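Local coordinates for protein WipB (Legionella pneumophila, PDB 5NNY) that acts as a translocated Ser/Thr phosphatase that targets the host lysosomal nutrient-sensing machinery, the present chain being its phosphatase domain, at residues D96-R101 against Q184-H189; I131-A136 against N180-V185; H216-A221 against Y228-A233. One frame throughout, in Å; residues are numbered along the deposited sequence.

Interaction 1 of 3, residues D96-R101 against Q184-H189; sequences DELVDR and QVYKKH
The hydroxyl of Y186 donates a hydrogen bond to the carboxylate of E97, with Y186 OH 2.6 Å from E97 OE1. This is the one hydrogen bond between 96-101 and 184-189. OE1 sits at the edge of the phenol ring and in its plane, and it receives the proton nearly in line with its own C-O bond, while the carboxylate is turned 37° from the ring. In E97, CG lies between the backbone N and carbonyl carbon (chi1 75°), and the chain bends at chi2, which brings OE1 to the hydroxyl. The bond joins two buried polar groups.

The same ring also has an apolar neighbour. The CD1 methyl of L98 approaches it obliquely and comes within 3.4 Å of CE1 of Y186.

Around the contact, F133 meets the Y186 ring edge-to-face, and D100 OD2 is hydrogen-bonded to H12 ND1.

The loop after strand 90-93 resembles the GDxVDRG motif of the Ser/Thr phosphoprotein phosphatases within the calcineurin-like fold, but has one more residue between its aspartates. The first aspartate of that motif is a metal ligand in relatives; Y186 joins its helix to a loop that probably belongs to the active site.

Interaction 2 of 3, residues I131-A136 against N180-V185; sequences IEFVEA and NIYHQV
Y182 reaches from helix 175-186 to F133 and V134 on helix 128-138, a helix-to-helix packing inside the long connection between the adjacent parallel strands 121-125 and 190-198, and hence part of an elaborated beta-alpha-beta crossover of the phosphoesterase fold. The contact is made by van der Waals packing, with no hydrogen bond across it.

The two aromatic rings slide past each other. F133 CE2 lies 3.6 Å from Y182 CD1, the centroids are 5.8 Å apart and the planes stand at 71°, and the rings meet obliquely. Further out along the tyrosine, the valine takes over: V134 CG1 touches Y182 OH at 3.5 Å, and V134 CG2 is 4.1 Å from Y182 CE1. Y182 points at the facing helix with CG anti to the backbone N (chi1 174°), which lets the ring run past F133 and carry its hydroxyl to the valine methyls. The helices are nearest at V134 and Y182, whose CA atoms are 7.9 Å apart.

In the next shell, L98, L109 and F161 also pack on F133, adding neighbouring loop and helix surfaces to the same buried cluster. E135, on the other side of its helix from Y182, bonds through OE2 to Y260 and H262.

Y182 also meets its neighbour H183 on its own helix, which widens into a pi-type turn at 182-185: Y182 CD2 lies over the centre of the H183 imidazole, 3.6 Å above its plane, and H183 ND1 is hydrogen-bonded to K187 NZ.

Interaction 3 of 3, residues H216-A221 against Y228-A233; sequences HIRGLA and YSEESA
A221 and Y228 bring the backbones to a CA-CA distance of 5.6 Å, where the chain, having left helix 214-224, doubles back as an irregular segment beside it.

The side chain of Y228 points to the helix, with one ring face against the side chain of R218. CB of R218 sits 3.9 Å from the centroid of the Y228 ring and only 7° off the ring normal, a CH-pi contact almost centred on the face. The arginine then bends at chi3 (-66°), which returns its guanidinium to the same tyrosine: R218 NH2 comes to 3.3 Å from Y228 CE2. That carbon lies over one face of the guanidinium toward its rim, and with the two planes 50° apart the groups do not stack.

The ring edge is flanked by aliphatic groups, I217 CG2 lying 3.9 Å from Y228 CE1. Nearer the backbone, A221 CB packs against Y228 CB at 3.8 Å.

E230 meets both polar ends, the tyrosine by a hydrogen bond and the arginine by a long salt bridge. Its OE2 accepts the phenol proton, 2.7 Å from Y228 OH, while OE1 lies 3.7 Å from R218 NH2, approaching the guanidinium at its edge.

L236 and T239 of helix 233-253 also touch Y228, and the S232 side chain caps the start of that helix by bonding to D235 N. Together these features form a helix-loop-helix connection, with an aromatic side chain from the loop packed against both helices and a serine N-cap opening the second.

Overall arrangement
Interactions 1 and 2 are neighbours, their centres about 7 Å apart, and both end on helix 175-186, sharing Q184 and V185. Interaction 1 opens first along the chain, in the loop after strand 90-93, and interaction 2 opens later, on helix 128-138; a single helix thus meets a loop that probably belongs to the active site as well as the helix that follows strand 121-125. Interaction 3 starts only after both have closed. Its centre lies about 26 Å from that of interaction 1 and 28 Å from that of interaction 2, with no direct touch, at the periphery. The phosphatase domain therefore combines a buried central packing unit with a separate, more local helix-loop-helix contact.

Interaction 1 of 3, residues D96-R101 against Q184-H189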
ATOM      1  N   ASP A  96       2.862   3.514   0.123  1.00 16.58           N
ATOM      2  CA  ASP A  96       3.647   3.710  -1.093  1.00 20.66           C
ATOM      3  C   ASP A  96       4.399   2.438  -1.475  1.00 17.03           C
ATOM      4  O   ASP A  96       5.484   2.490  -2.052  1.00 20.00           O
ATOM      5  CB  ASP A  96       4.609   4.885  -0.948  1.00 25.43           C
ATOM      6  CG  ASP A  96       3.894   6.223  -0.854  1.00 24.49           C
ATOM      7  OD1 ASP A  96       2.656   6.253  -0.913  1.00 25.27           O
ATOM      8  OD2 ASP A  96       4.586   7.246  -0.714  1.00 26.39           O
ATOM      9  N   GLU A  97       3.813   1.281  -1.150  1.00 16.84           N
ATOM     10  CA  GLU A  97       4.432   0.013  -1.522  1.00 18.44           C
ATOM     11  C   GLU A  97       4.174  -0.356  -2.987  1.00 15.58           C
ATOM     12  O   GLU A  97       4.879  -1.231  -3.533  1.00 15.28           O
ATOM     13  CB  GLU A  97       3.955  -1.086  -0.558  1.00 21.26           C
ATOM     14  CG  GLU A  97       2.525  -1.590  -0.761  1.00 22.10           C
ATOM     15  CD  GLU A  97       1.450  -0.543  -0.549  1.00 22.95           C
ATOM     16  OE1 GLU A  97       0.431  -0.578  -1.271  1.00 20.96           O
ATOM     17  OE2 GLU A  97       1.616   0.340   0.332  1.00 21.86           O
ATOM     18  N   LEU A  98       3.222   0.326  -3.635  1.00 16.82           N
ATOM     19  CA  LEU A  98       2.878   0.113  -5.041  1.00 24.95           C
ATOM     20  C   LEU A  98       2.671   1.461  -5.730  1.00 20.07           C
ATOM     21  O   LEU A  98       2.492   2.488  -5.073  1.00 18.53           O
ATOM     22  CB  LEU A  98       1.607  -0.741  -5.175  1.00 22.45           C
ATOM     23  CG  LEU A  98       1.583  -2.163  -4.615  1.00 18.79           C
ATOM     24  CD1 LEU A  98       0.153  -2.736  -4.652  1.00 22.34           C
ATOM     25  CD2 LEU A  98       2.538  -3.077  -5.396  1.00 18.84           C
ATOM     26  N   VAL A  99       2.688   1.448  -7.074  1.00 21.56           N
ATOM     27  CA  VAL A  99       2.398   2.620  -7.916  1.00 20.78           C
ATOM     28  C   VAL A  99       3.306   3.790  -7.556  1.00 21.58           C
ATOM     29  O   VAL A  99       2.831   4.837  -7.089  1.00 26.21           O
ATOM     30  CB  VAL A  99       0.917   3.048  -7.811  1.00 19.11           C
ATOM     31  CG1 VAL A  99       0.539   4.047  -8.952  1.00 20.77           C
ATOM     32  CG2 VAL A  99       0.010   1.836  -7.868  1.00 19.52           C
ATOM     33  N   ASP A 100       4.605   3.655  -7.802  1.00 19.45           N
ATOM     34  CA  ASP A 100       5.535   4.674  -7.325  1.00 19.76           C
ATOM     35  C   ASP A 100       6.813   4.581  -8.152  1.00 19.75           C
ATOM     36  O   ASP A 100       6.808   4.002  -9.250  1.00 21.93           O
ATOM     37  CB  ASP A 100       5.766   4.513  -5.813  1.00 21.50           C
ATOM     38  CG  ASP A 100       6.078   5.843  -5.112  1.00 23.41           C
ATOM     39  OD1 ASP A 100       6.958   6.590  -5.596  1.00 24.71           O
ATOM     40  OD2 ASP A 100       5.448   6.126  -4.065  1.00 23.30           O
ATOM     41  N   ARG A 101       7.908   5.140  -7.635  1.00 17.27           N
ATOM     42  CA  ARG A 101       9.132   5.322  -8.416  1.00 16.96           C
ATOM     43  C   ARG A 101       9.903   4.028  -8.671  1.00 17.35           C
ATOM     44  O   ARG A 101      10.747   4.003  -9.583  1.00 20.56           O
ATOM     45  CB  ARG A 101      10.055   6.312  -7.709  1.00 25.25           C
ATOM     46  CG  ARG A 101       9.599   7.749  -7.862  1.00 29.42           C
ATOM     47  CD  ARG A 101      10.119   8.664  -6.770  1.00 38.59           C
ATOM     48  NE  ARG A 101      10.540   9.956  -7.311  1.00 53.16           N
ATOM     49  CZ  ARG A 101       9.719  10.924  -7.721  1.00 54.54           C
ATOM     50  NH1 ARG A 101      10.225  12.056  -8.199  1.00 47.41           N
ATOM     51  NH2 ARG A 101       8.401  10.766  -7.665  1.00 59.95           N
ATOM     52  N   GLN A 184      -6.832 -11.833  -3.239  1.00 20.76           N
ATOM     53  CA  GLN A 184      -6.515 -12.862  -2.246  1.00 29.35           C
ATOM     54  C   GLN A 184      -5.555 -12.371  -1.173  1.00 28.20           C
ATOM     55  O   GLN A 184      -5.531 -12.911  -0.061  1.00 26.80           O
ATOM     56  CB  GLN A 184      -5.912 -14.086  -2.938  1.00 28.64           C
ATOM     57  CG  GLN A 184      -6.896 -14.795  -3.816  1.00 33.03           C
ATOM     58  CD  GLN A 184      -8.026 -15.395  -3.010  1.00 53.72           C
ATOM     59  OE1 GLN A 184      -7.804 -15.975  -1.941  1.00 62.40           O
ATOM     60  NE2 GLN A 184      -9.250 -15.245  -3.504  1.00 54.92           N
ATOM     61  N   VAL A 185      -4.750 -11.372  -1.490  1.00 21.33           N
ATOM     62  CA  VAL A 185      -3.642 -10.966  -0.641  1.00 16.57           C
ATOM     63  C   VAL A 185      -3.754  -9.497  -0.271  1.00 22.70           C
ATOM     64  O   VAL A 185      -3.856  -9.143   0.908  1.00 25.52           O
ATOM     65  CB  VAL A 185      -2.294 -11.244  -1.334  1.00 20.55           C
ATOM     66  CG1 VAL A 185      -1.143 -10.748  -0.461  1.00 26.65           C
ATOM     67  CG2 VAL A 185      -2.159 -12.745  -1.618  1.00 22.04           C
ATOM     68  N   TYR A 186      -3.733  -8.632  -1.279  1.00 16.34           N
ATOM     69  CA  TYR A 186      -3.529  -7.211  -1.011  1.00 19.60           C
ATOM     70  C   TYR A 186      -4.704  -6.586  -0.264  1.00 24.13           C
ATOM     71  O   TYR A 186      -4.520  -5.941   0.785  1.00 22.90           O
ATOM     72  CB  TYR A 186      -3.269  -6.469  -2.327  1.00 19.15           C
ATOM     73  CG  TYR A 186      -2.965  -4.995  -2.120  1.00 21.84           C
ATOM     74  CD1 TYR A 186      -1.666  -4.571  -1.818  1.00 15.94           C
ATOM     75  CD2 TYR A 186      -3.967  -4.025  -2.259  1.00 20.73           C
ATOM     76  CE1 TYR A 186      -1.368  -3.223  -1.638  1.00 20.98           C
ATOM     77  CE2 TYR A 186      -3.678  -2.671  -2.071  1.00 23.11           C
ATOM     78  CZ  TYR A 186      -2.382  -2.275  -1.767  1.00 19.27           C
ATOM     79  OH  TYR A 186      -2.086  -0.932  -1.607  1.00 20.03           O
ATOM     80  N   LYS A 187      -5.919  -6.746  -0.790  1.00 23.16           N
ATOM     81  CA  LYS A 187      -7.025  -5.923  -0.296  1.00 24.39           C
ATOM     82  C   LYS A 187      -7.446  -6.306   1.116  1.00 21.87           C
ATOM     83  O   LYS A 187      -7.941  -5.455   1.860  1.00 24.92           O
ATOM     84  CB  LYS A 187      -8.233  -5.991  -1.245  1.00 22.77           C
ATOM     85  CG  LYS A 187      -8.996  -7.324  -1.245  1.00 22.17           C
ATOM     86  CD  LYS A 187     -10.234  -7.230  -2.126  1.00 27.08           C
ATOM     87  CE  LYS A 187     -11.106  -8.489  -2.043  1.00 24.71           C
ATOM     88  NZ  LYS A 187     -12.150  -8.419  -3.100  1.00 21.25           N
ATOM     89  N   LYS A 188      -7.289  -7.563   1.504  1.00 23.66           N
ATOM     90  CA  LYS A 188      -7.725  -7.922   2.842  1.00 29.50           C
ATOM     91  C   LYS A 188      -6.704  -7.556   3.913  1.00 27.07           C
ATOM     92  O   LYS A 188      -6.997  -7.718   5.101  1.00 31.51           O
ATOM     93  CB  LYS A 188      -8.076  -9.410   2.881  1.00 37.69           C
ATOM     94  CG  LYS A 188      -9.352  -9.726   2.082  1.00 40.39           C
ATOM     95  CD  LYS A 188      -9.455 -11.192   1.642  1.00 46.75           C
ATOM     96  CE  LYS A 188     -10.390 -11.354   0.414  1.00 50.18           C
ATOM     97  NZ  LYS A 188     -11.847 -11.177   0.721  1.00 47.63           N
ATOM     98  N   HIS A 189      -5.535  -7.041   3.530  1.00 20.59           N
ATOM     99  CA  HIS A 189      -4.546  -6.563   4.489  1.00 20.76           C
ATOM    100  C   HIS A 189      -4.503  -5.043   4.549  1.00 23.88           C
ATOM    101  O   HIS A 189      -3.674  -4.475   5.275  1.00 23.23           O
ATOM    102  CB  HIS A 189      -3.153  -7.119   4.154  1.00 16.12           C
ATOM    103  CG  HIS A 189      -3.008  -8.574   4.467  1.00 27.09           C
ATOM    104  ND1 HIS A 189      -3.402  -9.564   3.591  1.00 26.71           N
ATOM    105  CD2 HIS A 189      -2.568  -9.208   5.581  1.00 24.30           C
ATOM    106  CE1 HIS A 189      -3.179 -10.745   4.136  1.00 27.03           C
ATOM    107  NE2 HIS A 189      -2.675 -10.559   5.344  1.00 30.52           N
TER

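Interaction 2 of 3, residues I131-A136 against N180-V185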
ATOM      1  N   ILE A 131      -4.090   3.468  -3.624  1.00 21.61           N
ATOM      2  CA  ILE A 131      -5.446   3.615  -4.053  1.00 21.17           C
ATOM      3  C   ILE A 131      -5.580   3.564  -5.611  1.00 16.83           C
ATOM      4  O   ILE A 131      -6.570   3.211  -6.106  1.00 16.15           O
ATOM      5  CB  ILE A 131      -6.056   4.866  -3.402  1.00 24.22           C
ATOM      6  CG1 ILE A 131      -7.376   4.566  -2.778  1.00 25.41           C
ATOM      7  CG2 ILE A 131      -6.177   5.979  -4.375  1.00 31.91           C
ATOM      8  CD1 ILE A 131      -7.772   5.603  -1.784  1.00 25.99           C
ATOM      9  N   GLU A 132      -4.557   3.962  -6.347  1.00 14.50           N
ATOM     10  CA  GLU A 132      -4.599   3.848  -7.766  1.00 16.22           C
ATOM     11  C   GLU A 132      -4.591   2.351  -8.162  1.00 20.24           C
ATOM     12  O   GLU A 132      -5.272   1.960  -9.060  1.00 18.09           O
ATOM     13  CB  GLU A 132      -3.441   4.578  -8.387  1.00 22.26           C
ATOM     14  CG  GLU A 132      -3.312   4.332  -9.849  1.00 22.11           C
ATOM     15  CD  GLU A 132      -2.319   5.259 -10.558  1.00 24.52           C
ATOM     16  OE1 GLU A 132      -1.777   6.158  -9.969  1.00 26.61           O
ATOM     17  OE2 GLU A 132      -2.084   5.030 -11.727  1.00 28.97           O
ATOM     18  N   PHE A 133      -3.798   1.547  -7.470  1.00 16.37           N
ATOM     19  CA  PHE A 133      -3.826   0.107  -7.742  1.00 18.88           C
ATOM     20  C   PHE A 133      -5.194  -0.494  -7.404  1.00 21.50           C
ATOM     21  O   PHE A 133      -5.739  -1.304  -8.177  1.00 18.85           O
ATOM     22  CB  PHE A 133      -2.706  -0.592  -6.961  1.00 14.06           C
ATOM     23  CG  PHE A 133      -2.610  -2.079  -7.223  1.00 13.89           C
ATOM     24  CD1 PHE A 133      -2.151  -2.546  -8.442  1.00 16.49           C
ATOM     25  CD2 PHE A 133      -3.021  -2.989  -6.260  1.00 21.95           C
ATOM     26  CE1 PHE A 133      -2.057  -3.916  -8.695  1.00 23.30           C
ATOM     27  CE2 PHE A 133      -2.918  -4.362  -6.482  1.00 23.48           C
ATOM     28  CZ  PHE A 133      -2.447  -4.823  -7.720  1.00 19.70           C
ATOM     29  N   VAL A 134      -5.767  -0.085  -6.267  1.00 19.04           N
ATOM     30  CA  VAL A 134      -7.100  -0.530  -5.876  1.00 18.32           C
ATOM     31  C   VAL A 134      -8.103  -0.214  -6.981  1.00 17.47           C
ATOM     32  O   VAL A 134      -8.908  -1.058  -7.386  1.00 18.89           O
ATOM     33  CB  VAL A 134      -7.509   0.135  -4.548  1.00 32.35           C
ATOM     34  CG1 VAL A 134      -9.004  -0.059  -4.319  1.00 25.21           C
ATOM     35  CG2 VAL A 134      -6.676  -0.418  -3.398  1.00 32.33           C
ATOM     36  N   GLU A 135      -8.106   1.034  -7.437  1.00 16.25           N
ATOM     37  CA  GLU A 135      -9.096   1.466  -8.415  1.00 11.25           C
ATOM     38  C   GLU A 135      -8.935   0.710  -9.720  1.00 15.99           C
ATOM     39  O   GLU A 135      -9.918   0.238 -10.294  1.00 17.26           O
ATOM     40  CB  GLU A 135      -8.976   2.973  -8.654  1.00 16.32           C
ATOM     41  CG  GLU A 135     -10.168   3.552  -9.444  1.00 24.77           C
ATOM     42  CD  GLU A 135      -9.942   5.003  -9.830  1.00 26.45           C
ATOM     43  OE1 GLU A 135      -9.275   5.240 -10.866  1.00 28.40           O
ATOM     44  OE2 GLU A 135     -10.407   5.889  -9.079  1.00 24.13           O
ATOM     45  N   ALA A 136      -7.694   0.595 -10.199  1.00 17.92           N
ATOM     46  CA  ALA A 136      -7.409  -0.174 -11.404  1.00 15.99           C
ATOM     47  C   ALA A 136      -7.958  -1.585 -11.300  1.00 16.58           C
ATOM     48  O   ALA A 136      -8.579  -2.090 -12.243  1.00 19.94           O
ATOM     49  CB  ALA A 136      -5.902  -0.211 -11.649  1.00 19.10           C
ATOM     50  N   ASN A 180      -5.559 -11.890  -8.945  1.00 19.71           N
ATOM     51  CA  ASN A 180      -5.634 -12.851  -7.847  1.00 23.76           C
ATOM     52  C   ASN A 180      -4.901 -12.331  -6.618  1.00 23.30           C
ATOM     53  O   ASN A 180      -5.408 -12.428  -5.496  1.00 25.59           O
ATOM     54  CB  ASN A 180      -5.073 -14.214  -8.253  1.00 28.25           C
ATOM     55  CG  ASN A 180      -5.023 -15.182  -7.075  1.00 32.75           C
ATOM     56  OD1 ASN A 180      -6.016 -15.827  -6.743  1.00 43.31           O
ATOM     57  ND2 ASN A 180      -3.876 -15.260  -6.423  1.00 39.94           N
ATOM     58  N   ILE A 181      -3.699 -11.778  -6.805  1.00 20.21           N
ATOM     59  CA  ILE A 181      -2.958 -11.249  -5.663  1.00 17.73           C
ATOM     60  C   ILE A 181      -3.714 -10.075  -5.045  1.00 16.20           C
ATOM     61  O   ILE A 181      -3.792  -9.941  -3.821  1.00 20.25           O
ATOM     62  CB  ILE A 181      -1.526 -10.861  -6.088  1.00 17.96           C
ATOM     63  CG1 ILE A 181      -0.762 -12.097  -6.569  1.00 20.50           C
ATOM     64  CG2 ILE A 181      -0.747 -10.208  -4.930  1.00 19.38           C
ATOM     65  CD1 ILE A 181       0.646 -11.796  -7.037  1.00 21.21           C
ATOM     66  N   TYR A 182      -4.310  -9.226  -5.887  1.00 16.33           N
ATOM     67  CA  TYR A 182      -5.111  -8.120  -5.379  1.00 21.26           C
ATOM     68  C   TYR A 182      -6.203  -8.609  -4.437  1.00 22.97           C
ATOM     69  O   TYR A 182      -6.323  -8.131  -3.303  1.00 21.32           O
ATOM     70  CB  TYR A 182      -5.755  -7.323  -6.517  1.00 16.71           C
ATOM     71  CG  TYR A 182      -6.683  -6.287  -5.888  1.00 18.61           C
ATOM     72  CD1 TYR A 182      -6.156  -5.215  -5.185  1.00 18.12           C
ATOM     73  CD2 TYR A 182      -8.065  -6.433  -5.931  1.00 21.14           C
ATOM     74  CE1 TYR A 182      -6.981  -4.286  -4.563  1.00 23.38           C
ATOM     75  CE2 TYR A 182      -8.898  -5.509  -5.321  1.00 18.74           C
ATOM     76  CZ  TYR A 182      -8.345  -4.443  -4.635  1.00 23.10           C
ATOM     77  OH  TYR A 182      -9.166  -3.528  -4.030  1.00 22.82           O
ATOM     78  N   HIS A 183      -7.023  -9.540  -4.904  1.00 22.95           N
ATOM     79  CA  HIS A 183      -8.183  -9.995  -4.144  1.00 18.02           C
ATOM     80  C   HIS A 183      -7.796 -10.940  -3.005  1.00 17.73           C
ATOM     81  O   HIS A 183      -8.379 -10.875  -1.914  1.00 21.93           O
ATOM     82  CB  HIS A 183      -9.175 -10.687  -5.093  1.00 19.02           C
ATOM     83  CG  HIS A 183      -9.858  -9.750  -6.045  1.00 24.12           C
ATOM     84  ND1 HIS A 183     -10.861  -8.890  -5.653  1.00 29.38           N
ATOM     85  CD2 HIS A 183      -9.688  -9.546  -7.374  1.00 27.24           C
ATOM     86  CE1 HIS A 183     -11.273  -8.190  -6.696  1.00 23.71           C
ATOM     87  NE2 HIS A 183     -10.581  -8.573  -7.754  1.00 32.07           N
ATOM     88  N   GLN A 184      -6.832 -11.833  -3.239  1.00 20.76           N
ATOM     89  CA  GLN A 184      -6.515 -12.862  -2.246  1.00 29.35           C
ATOM     90  C   GLN A 184      -5.555 -12.371  -1.173  1.00 28.20           C
ATOM     91  O   GLN A 184      -5.531 -12.911  -0.061  1.00 26.80           O
ATOM     92  CB  GLN A 184      -5.912 -14.086  -2.938  1.00 28.64           C
ATOM     93  CG  GLN A 184      -6.896 -14.795  -3.816  1.00 33.03           C
ATOM     94  CD  GLN A 184      -8.026 -15.395  -3.010  1.00 53.72           C
ATOM     95  OE1 GLN A 184      -7.804 -15.975  -1.941  1.00 62.40           O
ATOM     96  NE2 GLN A 184      -9.250 -15.245  -3.504  1.00 54.92           N
ATOM     97  N   VAL A 185      -4.750 -11.372  -1.490  1.00 21.33           N
ATOM     98  CA  VAL A 185      -3.642 -10.966  -0.641  1.00 16.57           C
ATOM     99  C   VAL A 185      -3.754  -9.497  -0.271  1.00 22.70           C
ATOM    100  O   VAL A 185      -3.856  -9.143   0.908  1.00 25.52           O
ATOM    101  CB  VAL A 185      -2.294 -11.244  -1.334  1.00 20.55           C
ATOM    102  CG1 VAL A 185      -1.143 -10.748  -0.461  1.00 26.65           C
ATOM    103  CG2 VAL A 185      -2.159 -12.745  -1.618  1.00 22.04           C
TER

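Interaction 3 of 3, residues H216-A221 against Y228-A233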
ATOM      1  N   HIS A 216     -10.131  13.549  11.917  1.00 17.34           N
ATOM      2  CA  HIS A 216     -10.258  12.644  10.772  1.00 15.66           C
ATOM      3  C   HIS A 216     -10.930  11.338  11.173  1.00 15.79           C
ATOM      4  O   HIS A 216     -11.760  10.799  10.431  1.00 18.42           O
ATOM      5  CB  HIS A 216      -8.882  12.341  10.162  1.00 15.95           C
ATOM      6  CG  HIS A 216      -8.242  13.506   9.486  1.00 18.69           C
ATOM      7  ND1 HIS A 216      -7.468  14.428  10.156  1.00 20.49           N
ATOM      8  CD2 HIS A 216      -8.269  13.906   8.190  1.00 22.74           C
ATOM      9  CE1 HIS A 216      -7.038  15.342   9.303  1.00 25.55           C
ATOM     10  NE2 HIS A 216      -7.507  15.046   8.103  1.00 21.61           N
ATOM     11  N   ILE A 217     -10.554  10.790  12.327  1.00 14.78           N
ATOM     12  CA  ILE A 217     -11.138   9.528  12.774  1.00 14.77           C
ATOM     13  C   ILE A 217     -12.626   9.702  13.037  1.00 16.70           C
ATOM     14  O   ILE A 217     -13.444   8.842  12.687  1.00 21.36           O
ATOM     15  CB  ILE A 217     -10.373   9.015  14.015  1.00 15.97           C
ATOM     16  CG1 ILE A 217      -8.898   8.885  13.671  1.00 19.18           C
ATOM     17  CG2 ILE A 217     -10.951   7.689  14.523  1.00 16.91           C
ATOM     18  CD1 ILE A 217      -8.016   8.561  14.870  1.00 20.98           C
ATOM     19  N   ARG A 218     -13.008  10.840  13.615  1.00 20.47           N
ATOM     20  CA  ARG A 218     -14.426  11.125  13.806  1.00 20.44           C
ATOM     21  C   ARG A 218     -15.147  11.229  12.468  1.00 22.54           C
ATOM     22  O   ARG A 218     -16.270  10.734  12.318  1.00 22.73           O
ATOM     23  CB  ARG A 218     -14.588  12.415  14.622  1.00 25.35           C
ATOM     24  CG  ARG A 218     -16.037  12.779  14.944  1.00 35.02           C
ATOM     25  CD  ARG A 218     -16.138  14.156  15.601  1.00 36.87           C
ATOM     26  NE  ARG A 218     -15.514  14.168  16.921  1.00 36.41           N
ATOM     27  CZ  ARG A 218     -16.163  13.878  18.044  1.00 43.85           C
ATOM     28  NH1 ARG A 218     -17.452  13.564  17.996  1.00 45.35           N
ATOM     29  NH2 ARG A 218     -15.529  13.900  19.208  1.00 44.33           N
ATOM     30  N   GLY A 219     -14.521  11.877  11.486  1.00 22.46           N
ATOM     31  CA  GLY A 219     -15.129  11.957  10.170  1.00 19.70           C
ATOM     32  C   GLY A 219     -15.272  10.596   9.513  1.00 21.21           C
ATOM     33  O   GLY A 219     -16.268  10.327   8.838  1.00 22.58           O
ATOM     34  N   LEU A 220     -14.274   9.726   9.697  1.00 19.51           N
ATOM     35  CA  LEU A 220     -14.331   8.386   9.123  1.00 19.04           C
ATOM     36  C   LEU A 220     -15.450   7.570   9.758  1.00 23.36           C
ATOM     37  O   LEU A 220     -16.201   6.880   9.066  1.00 21.78           O
ATOM     38  CB  LEU A 220     -12.980   7.673   9.291  1.00 17.09           C
ATOM     39  CG  LEU A 220     -11.804   8.226   8.467  1.00 17.65           C
ATOM     40  CD1 LEU A 220     -10.458   7.771   8.994  1.00 16.62           C
ATOM     41  CD2 LEU A 220     -11.952   7.786   6.994  1.00 18.92           C
ATOM     42  N   ALA A 221     -15.574   7.628  11.083  1.00 24.91           N
ATOM     43  CA  ALA A 221     -16.677   6.921  11.726  1.00 23.15           C
ATOM     44  C   ALA A 221     -18.020   7.377  11.163  1.00 25.47           C
ATOM     45  O   ALA A 221     -18.902   6.553  10.894  1.00 27.21           O
ATOM     46  CB  ALA A 221     -16.622   7.126  13.237  1.00 23.55           C
ATOM     47  N   TYR A 228     -18.660   6.774  16.918  1.00 29.66           N
ATOM     48  CA  TYR A 228     -17.364   7.311  17.307  1.00 24.17           C
ATOM     49  C   TYR A 228     -17.336   7.449  18.825  1.00 28.60           C
ATOM     50  O   TYR A 228     -18.206   8.104  19.406  1.00 30.68           O
ATOM     51  CB  TYR A 228     -17.088   8.669  16.658  1.00 28.49           C
ATOM     52  CG  TYR A 228     -15.781   9.284  17.131  1.00 26.49           C
ATOM     53  CD1 TYR A 228     -14.566   8.890  16.571  1.00 25.64           C
ATOM     54  CD2 TYR A 228     -15.758  10.245  18.153  1.00 22.84           C
ATOM     55  CE1 TYR A 228     -13.370   9.439  16.996  1.00 24.85           C
ATOM     56  CE2 TYR A 228     -14.561  10.806  18.580  1.00 23.04           C
ATOM     57  CZ  TYR A 228     -13.368  10.387  18.006  1.00 30.32           C
ATOM     58  OH  TYR A 228     -12.166  10.925  18.434  1.00 26.76           O
ATOM     59  N   SER A 229     -16.336   6.844  19.460  1.00 22.69           N
ATOM     60  CA  SER A 229     -16.144   6.995  20.899  1.00 25.02           C
ATOM     61  C   SER A 229     -14.675   7.253  21.181  1.00 26.57           C
ATOM     62  O   SER A 229     -13.809   6.532  20.677  1.00 25.87           O
ATOM     63  CB  SER A 229     -16.624   5.762  21.677  1.00 37.89           C
ATOM     64  OG  SER A 229     -16.273   5.857  23.058  1.00 41.76           O
ATOM     65  N   GLU A 230     -14.402   8.285  21.988  1.00 23.95           N
ATOM     66  CA  GLU A 230     -13.050   8.617  22.417  1.00 26.36           C
ATOM     67  C   GLU A 230     -12.963   8.685  23.937  1.00 27.94           C
ATOM     68  O   GLU A 230     -12.201   9.490  24.482  1.00 27.15           O
ATOM     69  CB  GLU A 230     -12.585   9.938  21.807  1.00 33.05           C
ATOM     70  CG  GLU A 230     -13.512  11.109  22.115  1.00 38.14           C
ATOM     71  CD  GLU A 230     -12.947  12.431  21.639  1.00 41.69           C
ATOM     72  OE1 GLU A 230     -13.327  13.478  22.209  1.00 37.41           O
ATOM     73  OE2 GLU A 230     -12.113  12.418  20.700  1.00 36.94           O
ATOM     74  N   GLU A 231     -13.751   7.860  24.633  1.00 25.35           N
ATOM     75  CA  GLU A 231     -13.793   7.959  26.083  1.00 26.43           C
ATOM     76  C   GLU A 231     -12.534   7.415  26.741  1.00 23.14           C
ATOM     77  O   GLU A 231     -12.321   7.669  27.933  1.00 26.60           O
ATOM     78  CB  GLU A 231     -15.035   7.244  26.618  1.00 36.47           C
ATOM     79  CG  GLU A 231     -16.323   7.992  26.313  1.00 39.10           C
ATOM     80  CD  GLU A 231     -16.207   9.476  26.627  1.00 48.71           C
ATOM     81  OE1 GLU A 231     -16.061   9.816  27.823  1.00 46.01           O
ATOM     82  OE2 GLU A 231     -16.235  10.298  25.677  1.00 48.59           O
ATOM     83  N   SER A 232     -11.705   6.697  25.991  1.00 19.67           N
ATOM     84  CA  SER A 232     -10.470   6.095  26.483  1.00 20.66           C
ATOM     85  C   SER A 232      -9.684   5.631  25.268  1.00 23.22           C
ATOM     86  O   SER A 232     -10.207   5.602  24.149  1.00 23.25           O
ATOM     87  CB  SER A 232     -10.742   4.924  27.427  1.00 26.52           C
ATOM     88  OG  SER A 232     -11.309   3.821  26.733  1.00 24.45           O
ATOM     89  N   ALA A 233      -8.420   5.259  25.499  1.00 22.47           N
ATOM     90  CA  ALA A 233      -7.618   4.681  24.419  1.00 22.03           C
ATOM     91  C   ALA A 233      -8.239   3.389  23.900  1.00 21.71           C
ATOM     92  O   ALA A 233      -8.264   3.150  22.684  1.00 24.34           O
ATOM     93  CB  ALA A 233      -6.188   4.411  24.895  1.00 17.96           C
TER